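Local coordinates for lipase (Acinetobacter baumannii, PDB 4OPM), which is a putative lipase of the alpha/beta hydrolase fold that probably hydrolyses the ester bonds of lipids such as triacylglycerols, at residues Y92-L97 with D212-L217; I125-A130 with V228-I233; G147-A152 with D224-L229; T237-G242 with E251-L256. All coordinates share one frame; numbering follows the deposited sequence. Where two conformers were deposited one is given.

Following the chain from its N terminus, the start of helix 94-107 comes first and meets helix 190-220 in contact 1. Helix 121-132 is next, and it packs against helix 223-231 in contact 2, so contacts 1 and 2 cross along the chain. The loop 147-152 after strand 137-143 pairs with that same helix in contact 3, which also crosses contact 1; it opens inside contact 2 and ends on the same helix, sharing Val-228 and Leu-229 with it. Contact 4 follows in series as a short local closure. Contacts 1 to 3 tie helices 190-220 and 223-231 to the core, while contact 4 packs helix 251-259 on the sheet, and Glu-255 joins it to contact 3.

Contact 1: residues Y92-L97 with D212-L217; sequences YSVPNL and DQLIAL
Leu-217 meets Val-94 and Pro-95 at the start of helix 94-107, and its side chain can be followed outward atom by atom. CB sets out toward that helix but stays short of touching it. CG, anti to the backbone N (chi1 -169°), continues the approach without making a contact of its own, and the touching is left to the two methyls. CD2 packs 3.9 Å from Val-94 CB and 4.1 Å from Val-94 CG2, while CD1 lies 4.0 Å from Pro-95 CD. Leu-217 runs at about a right angle to Val-94 but slides past Pro-95 in the opposite direction.

Val-94 CG2 also touches Leu-214 CD2 at 3.9 Å, and Val-94 and Leu-214 both rest on Leu-121 of helix 121-132. In one of its two conformers, Gln-213 places OE1 3.4 Å from Ser-93 CB. Ser-93 OG is engaged elsewhere: as the N-cap of helix 94-107 it accepts from Asn-96 N at 3.2 Å. The capped first turn of a core helix thus meets the long helix 190-220, part of the helical insertion that in alpha/beta hydrolases commonly forms a cap over the core.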
loop_
_atom_site.group_PDB
_atom_site.type_symbol
_atom_site.label_atom_id
_atom_site.label_comp_id
_atom_site.label_asym_id
_atom_site.label_seq_id
_atom_site.Cartn_x
_atom_site.Cartn_y
_atom_site.Cartn_z
ATOM N N TYR A 92 -11.129 8.426 9.256
ATOM C CA TYR A 92 -10.167 7.460 8.724
ATOM C C TYR A 92 -10.813 6.238 8.035
ATOM O O TYR A 92 -10.119 5.244 7.788
ATOM C CB TYR A 92 -9.245 6.969 9.851
ATOM C CG TYR A 92 -8.307 8.033 10.367
ATOM C CD1 TYR A 92 -7.061 8.235 9.780
ATOM C CD2 TYR A 92 -8.651 8.819 11.464
ATOM C CE1 TYR A 92 -6.183 9.203 10.263
ATOM C CE2 TYR A 92 -7.788 9.797 11.953
ATOM C CZ TYR A 92 -6.555 9.987 11.347
ATOM O OH TYR A 92 -5.691 10.943 11.828
ATOM N N SER A 93 -12.114 6.310 7.695
ATOM C CA SER A 93 -12.756 5.174 7.025
ATOM C C SER A 93 -12.192 4.970 5.623
ATOM O O SER A 93 -11.784 5.946 4.985
ATOM C CB SER A 93 -14.266 5.378 6.951
ATOM O OG SER A 93 -14.600 6.335 5.958
ATOM N N VAL A 94 -12.175 3.711 5.137
ATOM C CA VAL A 94 -11.698 3.363 3.787
ATOM C C VAL A 94 -12.480 4.206 2.726
ATOM O O VAL A 94 -11.812 4.811 1.887
ATOM C CB VAL A 94 -11.738 1.833 3.516
ATOM C CG1 VAL A 94 -11.433 1.501 2.052
ATOM C CG2 VAL A 94 -10.757 1.113 4.435
ATOM N N PRO A 95 -13.838 4.346 2.781
ATOM C CA PRO A 95 -14.526 5.222 1.810
ATOM C C PRO A 95 -13.981 6.658 1.798
ATOM O O PRO A 95 -13.824 7.221 0.715
ATOM C CB PRO A 95 -15.993 5.196 2.283
ATOM C CG PRO A 95 -16.132 3.874 2.963
ATOM C CD PRO A 95 -14.822 3.691 3.679
ATOM N N ASN A 96 -13.679 7.246 2.979
ATOM C CA ASN A 96 -13.146 8.618 3.034
ATOM C C ASN A 96 -11.702 8.666 2.521
ATOM O O ASN A 96 -11.333 9.615 1.834
ATOM C CB ASN A 96 -13.234 9.239 4.433
ATOM C CG ASN A 96 -13.028 10.735 4.395
ATOM O OD1 ASN A 96 -13.585 11.424 3.538
ATOM N ND2 ASN A 96 -12.167 11.272 5.268
ATOM N N LEU A 97 -10.900 7.634 2.808
ATOM C CA LEU A 97 -9.525 7.592 2.300
ATOM C C LEU A 97 -9.533 7.542 0.761
ATOM O O LEU A 97 -8.789 8.290 0.135
ATOM C CB LEU A 97 -8.736 6.404 2.904
ATOM C CG LEU A 97 -8.522 6.442 4.424
ATOM C CD1 LEU A 97 -7.870 5.161 4.918
ATOM C CD2 LEU A 97 -7.708 7.658 4.863
ATOM N N ASP A 212 -10.250 0.855 14.248
ATOM C CA ASP A 212 -11.640 0.860 14.729
ATOM C C ASP A 212 -12.629 1.034 13.572
ATOM O O ASP A 212 -13.679 0.377 13.566
ATOM C CB ASP A 212 -11.837 1.952 15.782
ATOM C CG ASP A 212 -11.197 1.605 17.115
ATOM O OD1 ASP A 212 -11.066 0.391 17.415
ATOM O OD2 ASP A 212 -10.925 2.537 17.903
ATOM N N GLN A 213 -12.276 1.892 12.588
ATOM C CA GLN A 213 -13.080 2.165 11.393
ATOM C C GLN A 213 -13.156 0.912 10.515
ATOM O O GLN A 213 -14.202 0.620 9.931
ATOM C CB GLN A 213 -12.484 3.347 10.597
ATOM C CG GLN A 213 -12.583 4.707 11.290
ATOM C CD GLN A 213 -13.985 5.243 11.336
ATOM O OE1 GLN A 213 -14.537 5.697 10.331
ATOM N NE2 GLN A 213 -14.584 5.219 12.514
ATOM N N LEU A 214 -12.023 0.166 10.422
ATOM C CA LEU A 214 -11.951 -1.069 9.636
ATOM C C LEU A 214 -12.852 -2.144 10.243
ATOM O O LEU A 214 -13.571 -2.832 9.518
ATOM C CB LEU A 214 -10.509 -1.590 9.595
ATOM C CG LEU A 214 -9.669 -1.158 8.447
ATOM C CD1 LEU A 214 -8.263 -1.728 8.606
ATOM C CD2 LEU A 214 -10.271 -1.653 7.116
ATOM N N ILE A 215 -12.824 -2.266 11.584
ATOM C CA ILE A 215 -13.655 -3.210 12.334
ATOM C C ILE A 215 -15.137 -2.902 12.046
ATOM O O ILE A 215 -15.888 -3.814 11.699
ATOM C CB ILE A 215 -13.314 -3.164 13.852
ATOM C CG1 ILE A 215 -11.886 -3.729 14.128
ATOM C CG2 ILE A 215 -14.372 -3.911 14.687
ATOM C CD1 ILE A 215 -11.352 -3.378 15.510
ATOM N N ALA A 216 -15.530 -1.611 12.143
ATOM C CA ALA A 216 -16.904 -1.163 11.879
ATOM C C ALA A 216 -17.296 -1.418 10.410
ATOM O O ALA A 216 -18.409 -1.884 10.171
ATOM C CB ALA A 216 -17.061 0.311 12.219
ATOM N N LEU A 217 -16.381 -1.159 9.438
ATOM C CA LEU A 217 -16.630 -1.386 8.006
ATOM C C LEU A 217 -16.907 -2.874 7.729
ATOM O O LEU A 217 -17.856 -3.206 7.002
ATOM C CB LEU A 217 -15.441 -0.886 7.156
ATOM C CG LEU A 217 -15.669 -0.830 5.647
ATOM C CD1 LEU A 217 -16.517 0.389 5.253
ATOM C CD2 LEU A 217 -14.332 -0.772 4.913
#

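Contact 2: residues I125-A130 with V228-I233; sequences IALLYA and VLTKTI
Two pairs of branched side chains, each crossed at about a right angle, organise the meeting of helix 121-132 with helix 223-231 and the turn that follows it. In the first pair Leu-128 lies across Leu-229. Leu-128 sets out away from the other helix, but with CG swung anti to the backbone N (chi1 -158°) the end of the side chain returns, and its CD1 comes 4.0 Å from Leu-229 CD1. Leu-229 starts out toward its partner helix, and its CD1 serves a second neighbour too, 4.0 Å from Leu-127 O.

In the second pair Ile-233 lies across Leu-127. CG1 of Ile-233 stands anti to its own carbonyl carbon (chi1 -61°), which sends the long branch inward: Ile-233 CD1 is 3.8 Å from Leu-127 CD2 and 3.4 Å from Leu-127 O. The shorter branch diverges from it to Ala-130, with Ile-233 CG2 4.0 Å from Ala-130 CB. The backbones come closest here, Ala-130 CA and Ile-233 CA being 6.1 Å apart, which is consistent with the small side chain of the alanine.

The turn that brings Ile-233 round is held by Leu-229 O, which accepts from both Thr-232 N and Thr-232 OG1, the hydroxyl at 2.6 Å and in the carbonyl plane. Leu-127 also touches Leu-140 and Leu-142 of strand 137-143. The contact is therefore a buried seam of the alpha/beta hydrolase fold, in which the helix that follows the probable nucleophile elbow at Ser-120 packs against helix 223-231 and its closing turn.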
loop_
_atom_site.group_PDB
_atom_site.type_symbol
_atom_site.label_atom_id
_atom_site.label_comp_id
_atom_site.label_asym_id
_atom_site.label_seq_id
_atom_site.Cartn_x
_atom_site.Cartn_y
_atom_site.Cartn_z
ATOM N N ILE A 125 -8.163 0.185 -0.836
ATOM C CA ILE A 125 -8.382 1.559 -1.292
ATOM C C ILE A 125 -8.321 1.597 -2.828
ATOM O O ILE A 125 -9.197 2.206 -3.450
ATOM C CB ILE A 125 -7.356 2.533 -0.626
ATOM C CG1 ILE A 125 -7.600 2.615 0.918
ATOM C CG2 ILE A 125 -7.426 3.928 -1.273
ATOM C CD1 ILE A 125 -6.429 3.239 1.761
ATOM N N ALA A 126 -7.317 0.905 -3.435
ATOM C CA ALA A 126 -7.171 0.852 -4.893
ATOM C C ALA A 126 -8.434 0.251 -5.552
ATOM O O ALA A 126 -8.909 0.792 -6.550
ATOM C CB ALA A 126 -5.924 0.061 -5.281
ATOM N N LEU A 127 -9.002 -0.813 -4.947
ATOM C CA LEU A 127 -10.227 -1.480 -5.414
ATOM C C LEU A 127 -11.423 -0.522 -5.381
ATOM O O LEU A 127 -12.159 -0.417 -6.365
ATOM C CB LEU A 127 -10.521 -2.740 -4.571
ATOM C CG LEU A 127 -9.679 -3.987 -4.932
ATOM C CD1 LEU A 127 -9.670 -5.007 -3.792
ATOM C CD2 LEU A 127 -10.158 -4.635 -6.216
ATOM N N LEU A 128 -11.593 0.210 -4.269
ATOM C CA LEU A 128 -12.692 1.169 -4.142
ATOM C C LEU A 128 -12.531 2.302 -5.166
ATOM O O LEU A 128 -13.502 2.688 -5.816
ATOM C CB LEU A 128 -12.766 1.713 -2.710
ATOM C CG LEU A 128 -14.100 2.300 -2.253
ATOM C CD1 LEU A 128 -15.273 1.319 -2.505
ATOM C CD2 LEU A 128 -14.036 2.677 -0.787
ATOM N N TYR A 129 -11.297 2.781 -5.348
ATOM C CA TYR A 129 -10.972 3.817 -6.318
ATOM C C TYR A 129 -11.314 3.351 -7.748
ATOM O O TYR A 129 -11.990 4.084 -8.472
ATOM C CB TYR A 129 -9.476 4.187 -6.216
ATOM C CG TYR A 129 -9.106 5.429 -6.995
ATOM C CD1 TYR A 129 -8.927 5.383 -8.376
ATOM C CD2 TYR A 129 -8.872 6.637 -6.344
ATOM C CE1 TYR A 129 -8.554 6.518 -9.095
ATOM C CE2 TYR A 129 -8.491 7.777 -7.051
ATOM C CZ TYR A 129 -8.326 7.711 -8.427
ATOM O OH TYR A 129 -7.970 8.832 -9.135
ATOM N N ALA A 130 -10.892 2.118 -8.122
ATOM C CA ALA A 130 -11.125 1.535 -9.447
ATOM C C ALA A 130 -12.614 1.363 -9.748
ATOM O O ALA A 130 -13.028 1.535 -10.900
ATOM C CB ALA A 130 -10.432 0.199 -9.561
ATOM N N VAL A 228 -20.212 -7.257 -5.368
ATOM C CA VAL A 228 -20.927 -6.187 -6.078
ATOM C C VAL A 228 -19.906 -5.116 -6.523
ATOM O O VAL A 228 -19.931 -4.685 -7.679
ATOM C CB VAL A 228 -22.094 -5.601 -5.229
ATOM C CG1 VAL A 228 -22.639 -4.303 -5.829
ATOM C CG2 VAL A 228 -23.218 -6.624 -5.061
ATOM N N LEU A 229 -18.985 -4.736 -5.628
ATOM C CA LEU A 229 -17.944 -3.762 -5.944
ATOM C C LEU A 229 -17.026 -4.278 -7.080
ATOM O O LEU A 229 -16.809 -3.564 -8.060
ATOM C CB LEU A 229 -17.106 -3.429 -4.687
ATOM C CG LEU A 229 -15.756 -2.693 -4.923
ATOM C CD1 LEU A 229 -15.979 -1.269 -5.450
ATOM C CD2 LEU A 229 -14.897 -2.679 -3.662
ATOM N N THR A 230 -16.474 -5.493 -6.932
ATOM C CA THR A 230 -15.518 -6.057 -7.901
ATOM C C THR A 230 -16.158 -6.308 -9.274
ATOM O O THR A 230 -15.465 -6.181 -10.283
ATOM C CB THR A 230 -14.838 -7.316 -7.370
ATOM O OG1 THR A 230 -15.830 -8.279 -7.013
ATOM C CG2 THR A 230 -13.924 -7.027 -6.186
ATOM N N LYS A 231 -17.486 -6.566 -9.323
ATOM C CA LYS A 231 -18.229 -6.760 -10.574
ATOM C C LYS A 231 -18.136 -5.504 -11.471
ATOM O O LYS A 231 -18.144 -5.627 -12.686
ATOM C CB LYS A 231 -19.710 -7.086 -10.259
ATOM C CG LYS A 231 -20.512 -7.622 -11.436
ATOM C CD LYS A 231 -21.936 -7.975 -11.033
ATOM C CE LYS A 231 -22.732 -8.454 -12.222
ATOM N NZ LYS A 231 -24.167 -8.655 -11.887
ATOM N N THR A 232 -18.021 -4.319 -10.865
ATOM C CA THR A 232 -17.967 -3.033 -11.572
ATOM C C THR A 232 -16.537 -2.666 -12.053
ATOM O O THR A 232 -16.380 -1.657 -12.753
ATOM C CB THR A 232 -18.527 -1.900 -10.674
ATOM O OG1 THR A 232 -17.614 -1.606 -9.613
ATOM C CG2 THR A 232 -19.915 -2.204 -10.115
ATOM N N ILE A 233 -15.507 -3.454 -11.669
ATOM C CA ILE A 233 -14.111 -3.152 -12.019
ATOM C C ILE A 233 -13.695 -3.899 -13.306
ATOM O O ILE A 233 -13.584 -5.120 -13.305
ATOM C CB ILE A 233 -13.164 -3.479 -10.828
ATOM C CG1 ILE A 233 -13.527 -2.627 -9.582
ATOM C CG2 ILE A 233 -11.686 -3.256 -11.228
ATOM C CD1 ILE A 233 -12.900 -3.088 -8.262
#

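Contact 3: residues G147-A152 with D224-L229; sequences GIFRSA and DSFAVL
Asp-224 opens the helical side with a salt bridge to Arg-150. Its OD1 takes Arg-150 NH2 at 2.7 Å, with an N-H...O angle of 172°, in the guanidinium plane and nearly along the C-O axis of the carboxylate. Arg-150 NH1 adds a weak, bent bond to the same oxygen at 3.4 Å. The carboxylate is turned 65° from the guanidinium plane, consistent with a meeting through OD1 alone and not as a flat, two-oxygen pair.

Two residues on, Phe-226 points toward the loop. In the alpha/beta hydrolase fold this loop leaves the C-terminal end of a central strand, here 137-143, and Phe-226 meets it from helix 223-231. The ring lies against the loop backbone at Gly-147 and Ile-148: Ile-148 N sits 3.6 Å above one face, offset toward the rim, and Phe-226 CE1 lies 3.6 Å from Gly-147 CA. Phe-226 CD2 touches Ile-148 O, and Phe-226 CB packs 4.1 Å from Ile-148 CB. Farther out, Phe-226 CE2 meets Phe-149 CE1 at 3.6 Å, the two rings oblique with planes at 73°. Phe-149 in turn rests on Val-252 and Leu-256 of helix 251-259.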
loop_
_atom_site.group_PDB
_atom_site.type_symbol
_atom_site.label_atom_id
_atom_site.label_comp_id
_atom_site.label_asym_id
_atom_site.label_seq_id
_atom_site.Cartn_x
_atom_site.Cartn_y
_atom_site.Cartn_z
ATOM N N GLY A 147 -9.788 -6.903 1.493
ATOM C CA GLY A 147 -11.106 -7.056 0.907
ATOM C C GLY A 147 -11.951 -7.896 1.834
ATOM O O GLY A 147 -11.543 -8.169 2.964
ATOM N N ILE A 148 -13.118 -8.322 1.368
ATOM C CA ILE A 148 -14.015 -9.147 2.197
ATOM C C ILE A 148 -14.248 -10.422 1.405
ATOM O O ILE A 148 -14.932 -10.405 0.379
ATOM C CB ILE A 148 -15.317 -8.408 2.632
ATOM C CG1 ILE A 148 -15.000 -6.966 3.119
ATOM C CG2 ILE A 148 -15.996 -9.219 3.721
ATOM C CD1 ILE A 148 -16.233 -6.065 3.505
ATOM N N PHE A 149 -13.629 -11.519 1.868
ATOM C CA PHE A 149 -13.532 -12.759 1.123
ATOM C C PHE A 149 -14.233 -13.958 1.735
ATOM O O PHE A 149 -14.175 -14.158 2.945
ATOM C CB PHE A 149 -12.033 -13.100 0.977
ATOM C CG PHE A 149 -11.171 -11.970 0.441
ATOM C CD1 PHE A 149 -11.228 -11.607 -0.903
ATOM C CD2 PHE A 149 -10.293 -11.282 1.275
ATOM C CE1 PHE A 149 -10.438 -10.562 -1.401
ATOM C CE2 PHE A 149 -9.496 -10.239 0.777
ATOM C CZ PHE A 149 -9.576 -9.883 -0.558
ATOM N N ARG A 150 -14.809 -14.811 0.871
ATOM C CA ARG A 150 -15.417 -16.078 1.278
ATOM C C ARG A 150 -14.333 -17.080 1.658
ATOM O O ARG A 150 -14.566 -17.926 2.518
ATOM C CB ARG A 150 -16.283 -16.668 0.153
ATOM C CG ARG A 150 -17.527 -15.858 -0.131
ATOM C CD ARG A 150 -18.466 -16.554 -1.099
ATOM N NE ARG A 150 -19.182 -15.572 -1.912
ATOM C CZ ARG A 150 -20.262 -14.899 -1.516
ATOM N NH1 ARG A 150 -20.782 -15.104 -0.311
ATOM N NH2 ARG A 150 -20.828 -14.011 -2.325
ATOM N N SER A 151 -13.145 -16.976 1.021
ATOM C CA SER A 151 -12.033 -17.914 1.231
ATOM C C SER A 151 -11.117 -17.481 2.395
ATOM O O SER A 151 -10.095 -18.134 2.640
ATOM C CB SER A 151 -11.237 -18.108 -0.059
ATOM O OG SER A 151 -10.558 -16.926 -0.445
ATOM N N ALA A 152 -11.526 -16.411 3.143
ATOM C CA ALA A 152 -10.801 -15.891 4.306
ATOM C C ALA A 152 -10.552 -17.008 5.311
ATOM O O ALA A 152 -11.486 -17.746 5.665
ATOM C CB ALA A 152 -11.600 -14.776 4.958
ATOM N N ASP A 224 -20.624 -10.605 -0.110
ATOM C CA ASP A 224 -21.637 -10.253 -1.123
ATOM C C ASP A 224 -21.441 -8.801 -1.596
ATOM O O ASP A 224 -21.447 -8.544 -2.797
ATOM C CB ASP A 224 -23.063 -10.445 -0.586
ATOM C CG ASP A 224 -23.604 -11.859 -0.687
ATOM O OD1 ASP A 224 -22.929 -12.716 -1.301
ATOM O OD2 ASP A 224 -24.712 -12.110 -0.162
ATOM N N SER A 225 -21.215 -7.870 -0.647
ATOM C CA SER A 225 -20.958 -6.449 -0.940
ATOM C C SER A 225 -19.695 -6.296 -1.777
ATOM O O SER A 225 -19.663 -5.515 -2.734
ATOM C CB SER A 225 -20.795 -5.638 0.349
ATOM O OG SER A 225 -21.727 -5.992 1.354
ATOM N N PHE A 226 -18.660 -7.068 -1.423
ATOM C CA PHE A 226 -17.370 -7.026 -2.100
ATOM C C PHE A 226 -17.498 -7.538 -3.534
ATOM O O PHE A 226 -16.857 -6.985 -4.429
ATOM C CB PHE A 226 -16.338 -7.828 -1.308
ATOM C CG PHE A 226 -14.931 -7.679 -1.834
ATOM C CD1 PHE A 226 -14.225 -6.497 -1.648
ATOM C CD2 PHE A 226 -14.306 -8.732 -2.493
ATOM C CE1 PHE A 226 -12.924 -6.361 -2.141
ATOM C CE2 PHE A 226 -13.002 -8.602 -2.972
ATOM C CZ PHE A 226 -12.322 -7.414 -2.797
ATOM N N ALA A 227 -18.353 -8.563 -3.758
ATOM C CA ALA A 227 -18.608 -9.112 -5.094
ATOM C C ALA A 227 -19.316 -8.068 -5.970
ATOM O O ALA A 227 -19.014 -7.966 -7.160
ATOM C CB ALA A 227 -19.434 -10.381 -4.998
ATOM N N VAL A 228 -20.212 -7.257 -5.368
ATOM C CA VAL A 228 -20.927 -6.187 -6.078
ATOM C C VAL A 228 -19.906 -5.116 -6.523
ATOM O O VAL A 228 -19.931 -4.685 -7.679
ATOM C CB VAL A 228 -22.094 -5.601 -5.229
ATOM C CG1 VAL A 228 -22.639 -4.303 -5.829
ATOM C CG2 VAL A 228 -23.218 -6.624 -5.061
ATOM N N LEU A 229 -18.985 -4.736 -5.628
ATOM C CA LEU A 229 -17.944 -3.762 -5.944
ATOM C C LEU A 229 -17.026 -4.278 -7.080
ATOM O O LEU A 229 -16.809 -3.564 -8.060
ATOM C CB LEU A 229 -17.106 -3.429 -4.687
ATOM C CG LEU A 229 -15.756 -2.693 -4.923
ATOM C CD1 LEU A 229 -15.979 -1.269 -5.450
ATOM C CD2 LEU A 229 -14.897 -2.679 -3.662
#

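Contact 4: residues T237-G242 with E251-L256; sequences TLILWG and EVANEL
Trp-241 lays its indole against helix 251-259 within a beta-alpha-beta unit of the alpha/beta hydrolase fold, in which strand 237-242 is followed by this helix and then by strand 267-269. The segments run almost exactly antiparallel, at 172°, with axes 8.8 Å apart.

The tight part is around the indole. Ala-253 CB sits over one face, 3.5 Å above the plane and offset toward the rim. Val-252 CG1 and Leu-256 CD1 approach obliquely from the same side as Ala-253. Val-252 CG1 lies 3.6 Å from Trp-241 CH2, and Leu-256 CD1 reaches Trp-241 CZ3 at 3.6 Å, the side chains of Leu-256 and Trp-241 crossing at about a right angle. The indole N-H, at NE1, is hydrogen-bonded to Ile-248 O in the connecting loop.

Toward the start of the strand the fit is looser. Ile-239 CG2 lies 4.0 Å from Ala-253 CB, while the Ile-239 side chain crosses that of Leu-256 obliquely. On the solvent side of the helix, Glu-251 and Asn-254 are exposed and point away from the strand. Glu-255 is buried instead, its carboxylate accepting from Arg-150 N and hydrogen-bonded to Ser-151 OG. Back at the interface, Ile-239 CD1 stops 3.9 Å from Leu-256 CB.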
loop_
_atom_site.group_PDB
_atom_site.type_symbol
_atom_site.label_atom_id
_atom_site.label_comp_id
_atom_site.label_asym_id
_atom_site.label_seq_id
_atom_site.Cartn_x
_atom_site.Cartn_y
_atom_site.Cartn_z
ATOM N N THR A 237 -5.953 -6.272 -14.374
ATOM C CA THR A 237 -5.444 -6.397 -13.007
ATOM C C THR A 237 -4.380 -7.483 -12.882
ATOM O O THR A 237 -4.524 -8.592 -13.412
ATOM C CB THR A 237 -6.640 -6.664 -12.047
ATOM O OG1 THR A 237 -7.595 -5.601 -12.165
ATOM C CG2 THR A 237 -6.222 -6.806 -10.577
ATOM N N LEU A 238 -3.319 -7.143 -12.149
ATOM C CA LEU A 238 -2.241 -8.033 -11.784
ATOM C C LEU A 238 -2.370 -8.299 -10.288
ATOM O O LEU A 238 -2.550 -7.358 -9.510
ATOM C CB LEU A 238 -0.868 -7.424 -12.141
ATOM C CG LEU A 238 0.372 -8.279 -11.822
ATOM C CD1 LEU A 238 0.382 -9.580 -12.647
ATOM C CD2 LEU A 238 1.649 -7.497 -12.082
ATOM N N ILE A 239 -2.312 -9.572 -9.897
ATOM C CA ILE A 239 -2.422 -9.972 -8.489
ATOM C C ILE A 239 -1.143 -10.657 -8.111
ATOM O O ILE A 239 -0.732 -11.591 -8.795
ATOM C CB ILE A 239 -3.655 -10.905 -8.246
ATOM C CG1 ILE A 239 -4.985 -10.236 -8.669
ATOM C CG2 ILE A 239 -3.727 -11.422 -6.787
ATOM C CD1 ILE A 239 -6.090 -11.257 -9.039
ATOM N N LEU A 240 -0.539 -10.242 -7.002
ATOM C CA LEU A 240 0.687 -10.880 -6.524
ATOM C C LEU A 240 0.556 -11.127 -5.023
ATOM O O LEU A 240 0.067 -10.273 -4.291
ATOM C CB LEU A 240 1.932 -10.043 -6.867
ATOM C CG LEU A 240 3.280 -10.713 -6.606
ATOM C CD1 LEU A 240 4.311 -10.299 -7.647
ATOM C CD2 LEU A 240 3.789 -10.394 -5.196
ATOM N N TRP A 241 0.964 -12.325 -4.578
ATOM C CA TRP A 241 0.872 -12.712 -3.180
ATOM C C TRP A 241 2.140 -13.358 -2.683
ATOM O O TRP A 241 2.877 -13.973 -3.454
ATOM C CB TRP A 241 -0.255 -13.758 -3.017
ATOM C CG TRP A 241 -1.240 -13.433 -1.936
ATOM C CD1 TRP A 241 -1.225 -13.872 -0.638
ATOM C CD2 TRP A 241 -2.341 -12.535 -2.047
ATOM N NE1 TRP A 241 -2.281 -13.320 0.057
ATOM C CE2 TRP A 241 -2.979 -12.492 -0.785
ATOM C CE3 TRP A 241 -2.850 -11.743 -3.094
ATOM C CZ2 TRP A 241 -4.125 -11.717 -0.555
ATOM C CZ3 TRP A 241 -3.994 -10.986 -2.866
ATOM C CH2 TRP A 241 -4.591 -10.943 -1.601
ATOM N N GLY A 242 2.315 -13.316 -1.371
ATOM C CA GLY A 242 3.350 -14.088 -0.711
ATOM C C GLY A 242 2.677 -15.369 -0.263
ATOM O O GLY A 242 1.635 -15.322 0.401
ATOM N N GLU A 251 -5.135 -18.219 -0.504
ATOM C CA GLU A 251 -6.339 -18.677 -1.239
ATOM C C GLU A 251 -7.174 -17.513 -1.773
ATOM O O GLU A 251 -7.840 -17.631 -2.803
ATOM C CB GLU A 251 -7.229 -19.564 -0.343
ATOM C CG GLU A 251 -6.624 -20.937 -0.071
ATOM C CD GLU A 251 -5.500 -21.006 0.947
ATOM O OE1 GLU A 251 -5.325 -20.050 1.740
ATOM O OE2 GLU A 251 -4.775 -22.026 0.933
ATOM N N VAL A 252 -7.101 -16.385 -1.076
ATOM C CA VAL A 252 -7.787 -15.140 -1.400
ATOM C C VAL A 252 -7.325 -14.618 -2.792
ATOM O O VAL A 252 -8.143 -14.030 -3.493
ATOM C CB VAL A 252 -7.513 -14.153 -0.239
ATOM C CG1 VAL A 252 -7.559 -12.706 -0.675
ATOM C CG2 VAL A 252 -8.438 -14.438 0.944
ATOM N N ALA A 253 -6.049 -14.854 -3.191
ATOM C CA ALA A 253 -5.533 -14.442 -4.520
ATOM C C ALA A 253 -6.405 -15.039 -5.657
ATOM O O ALA A 253 -6.737 -14.337 -6.622
ATOM C CB ALA A 253 -4.079 -14.869 -4.692
ATOM N N ASN A 254 -6.800 -16.318 -5.517
ATOM C CA ASN A 254 -7.649 -16.988 -6.514
ATOM C C ASN A 254 -9.065 -16.436 -6.473
ATOM O O ASN A 254 -9.692 -16.320 -7.515
ATOM C CB ASN A 254 -7.660 -18.510 -6.343
ATOM C CG ASN A 254 -6.400 -19.173 -6.839
ATOM O OD1 ASN A 254 -5.931 -20.161 -6.263
ATOM N ND2 ASN A 254 -5.799 -18.632 -7.900
ATOM N N GLU A 255 -9.557 -16.063 -5.283
ATOM C CA GLU A 255 -10.882 -15.465 -5.173
ATOM C C GLU A 255 -10.904 -14.097 -5.909
ATOM O O GLU A 255 -11.814 -13.851 -6.708
ATOM C CB GLU A 255 -11.285 -15.319 -3.709
ATOM C CG GLU A 255 -12.737 -14.911 -3.554
ATOM C CD GLU A 255 -13.259 -14.850 -2.136
ATOM O OE1 GLU A 255 -12.612 -15.411 -1.225
ATOM O OE2 GLU A 255 -14.350 -14.271 -1.942
ATOM N N LEU A 256 -9.863 -13.249 -5.708
ATOM C CA LEU A 256 -9.760 -11.961 -6.408
ATOM C C LEU A 256 -9.737 -12.171 -7.923
ATOM O O LEU A 256 -10.435 -11.450 -8.640
ATOM C CB LEU A 256 -8.518 -11.161 -5.968
ATOM C CG LEU A 256 -8.613 -10.418 -4.648
ATOM C CD1 LEU A 256 -7.223 -9.964 -4.185
ATOM C CD2 LEU A 256 -9.579 -9.209 -4.740
#